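Local coordinates for protein isocitrate dehydrogenase [NAD] subunit 1, mitochondrial (Saccharomyces cerevisiae, PDB 3BLX) that forms with a second, non-identical subunit the octameric mitochondrial enzyme that oxidises isocitrate to 2-oxoglutarate with NAD in the citric acid cycle, at residues K111-V116 against E317-G322. Numbering follows the deposited sequence.
Sequences KSLKGV and ETIAEG
Val116 N bonds to Leu113 O at 3.3 Å and closes a type I beta turn, and the side chains of both residues touch Ile319 across the contact. The turn sits against the last residues of helix 306-320, and the backbones come very near: Gly115 CA is 4.0 Å from Ala320 CA. No hydrogen bond crosses between them; the contact is van der Waals packing, chiefly apolar. Ile319 buries more surface here than any other residue. Its CD1, the end of the longer branch, enters among CB of Leu113, at 3.8 Å, CG2 of Val116 and the amide of Gly115, which lies within the turn; Gly115 N is 3.6 Å from Ile319 CD1. The Leu113 and Ile319 side chains cross at about a right angle. On the outer side Lys114, bent at chi2, chi3 and chi4, curls its chain over the methyl of Ala320, Lys114 CE lying 3.7 Å from Ala320 CB. Beyond the two segments, Leu113 touches Leu256, Val116 touches Ile329 and Ile319 touches Phe338 of helix 335-347. The contact thus joins the loop after strand 105-111 to the C-terminal end of the helix. With no hydrogen bond across, its hold depends on how closely the apolar surfaces fit.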
loop_
_atom_site.group_PDB
_atom_site.type_symbol
_atom_site.label_atom_id
_atom_site.label_comp_id
_atom_site.label_asym_id
_atom_site.label_seq_id
_atom_site.Cartn_x
_atom_site.Cartn_y
_atom_site.Cartn_z
ATOM N N LYS E 111 -14.633 -35.795 16.287
ATOM C CA LYS E 111 -14.113 -37.099 16.668
ATOM C C LYS E 111 -14.944 -37.698 17.791
ATOM O O LYS E 111 -15.176 -37.042 18.820
ATOM C CB LYS E 111 -12.649 -37.020 17.103
ATOM C CG LYS E 111 -11.898 -38.320 16.851
ATOM C CD LYS E 111 -10.423 -38.182 17.115
ATOM C CE LYS E 111 -9.722 -39.523 16.976
ATOM N NZ LYS E 111 -8.284 -39.429 17.386
ATOM N N SER E 112 -15.382 -38.943 17.591
ATOM C CA SER E 112 -16.066 -39.722 18.639
ATOM C C SER E 112 -15.204 -39.909 19.912
ATOM O O SER E 112 -13.984 -40.097 19.840
ATOM C CB SER E 112 -16.504 -41.084 18.091
ATOM O OG SER E 112 -17.777 -41.027 17.454
ATOM N N LEU E 113 -15.839 -39.853 21.077
ATOM C CA LEU E 113 -15.107 -39.974 22.336
ATOM C C LEU E 113 -15.311 -41.330 23.007
ATOM O O LEU E 113 -16.415 -41.887 22.969
ATOM C CB LEU E 113 -15.512 -38.860 23.284
ATOM C CG LEU E 113 -14.980 -37.488 22.900
ATOM C CD1 LEU E 113 -16.122 -36.482 22.903
ATOM C CD2 LEU E 113 -13.851 -37.073 23.842
ATOM N N LYS E 114 -14.249 -41.830 23.643
ATOM C CA LYS E 114 -14.207 -43.203 24.137
ATOM C C LYS E 114 -15.388 -43.589 25.035
ATOM O O LYS E 114 -15.962 -44.671 24.870
ATOM C CB LYS E 114 -12.885 -43.513 24.845
ATOM C CG LYS E 114 -12.538 -45.007 24.820
ATOM C CD LYS E 114 -12.212 -45.554 26.221
ATOM C CE LYS E 114 -10.748 -45.372 26.619
ATOM N NZ LYS E 114 -9.874 -46.462 26.080
ATOM N N GLY E 115 -15.773 -42.731 25.976
ATOM C CA GLY E 115 -16.869 -43.115 26.852
ATOM C C GLY E 115 -18.236 -42.473 26.625
ATOM O O GLY E 115 -18.968 -42.215 27.593
ATOM N N VAL E 116 -18.591 -42.203 25.368
ATOM C CA VAL E 116 -19.874 -41.568 25.076
ATOM C C VAL E 116 -20.769 -42.465 24.217
ATOM O O VAL E 116 -20.394 -42.850 23.106
ATOM C CB VAL E 116 -19.705 -40.190 24.408
ATOM C CG1 VAL E 116 -21.049 -39.599 24.057
ATOM C CG2 VAL E 116 -19.027 -39.268 25.338
ATOM N N GLU E 317 -9.514 -39.252 29.147
ATOM C CA GLU E 317 -9.470 -40.240 30.214
ATOM C C GLU E 317 -10.627 -39.995 31.165
ATOM O O GLU E 317 -11.357 -40.923 31.515
ATOM C CB GLU E 317 -8.146 -40.122 30.968
ATOM C CG GLU E 317 -7.719 -41.344 31.768
ATOM C CD GLU E 317 -6.283 -41.227 32.267
ATOM O OE1 GLU E 317 -5.364 -41.079 31.424
ATOM O OE2 GLU E 317 -6.076 -41.279 33.500
ATOM N N THR E 318 -10.801 -38.742 31.573
ATOM C CA THR E 318 -11.901 -38.397 32.461
ATOM C C THR E 318 -13.280 -38.769 31.894
ATOM O O THR E 318 -14.139 -39.253 32.624
ATOM C CB THR E 318 -11.893 -36.927 32.826
ATOM O OG1 THR E 318 -10.686 -36.618 33.528
ATOM C CG2 THR E 318 -13.096 -36.584 33.701
ATOM N N ILE E 319 -13.504 -38.548 30.605
ATOM C CA ILE E 319 -14.815 -38.858 30.050
ATOM C C ILE E 319 -14.941 -40.363 29.735
ATOM O O ILE E 319 -16.049 -40.916 29.713
ATOM C CB ILE E 319 -15.270 -37.924 28.827
ATOM C CG1 ILE E 319 -15.047 -38.598 27.487
ATOM C CG2 ILE E 319 -14.678 -36.523 28.864
ATOM C CD1 ILE E 319 -16.283 -39.323 27.012
ATOM N N ALA E 320 -13.814 -41.034 29.518
ATOM C CA ALA E 320 -13.829 -42.487 29.295
ATOM C C ALA E 320 -14.357 -43.289 30.503
ATOM O O ALA E 320 -15.108 -44.255 30.340
ATOM C CB ALA E 320 -12.461 -42.973 28.897
ATOM N N GLU E 321 -13.950 -42.893 31.707
ATOM C CA GLU E 321 -14.513 -43.435 32.941
ATOM C C GLU E 321 -15.742 -42.629 33.330
ATOM O O GLU E 321 -15.627 -41.466 33.722
ATOM C CB GLU E 321 -13.485 -43.327 34.067
ATOM C CG GLU E 321 -12.068 -43.693 33.655
ATOM C CD GLU E 321 -11.014 -43.042 34.536
ATOM O OE1 GLU E 321 -11.385 -42.206 35.410
ATOM O OE2 GLU E 321 -9.816 -43.373 34.338
ATOM N N GLY E 322 -16.913 -43.251 33.257
ATOM C CA GLY E 322 -18.176 -42.553 33.441
ATOM C C GLY E 322 -18.352 -41.700 34.689
ATOM O O GLY E 322 -19.426 -41.131 34.888
#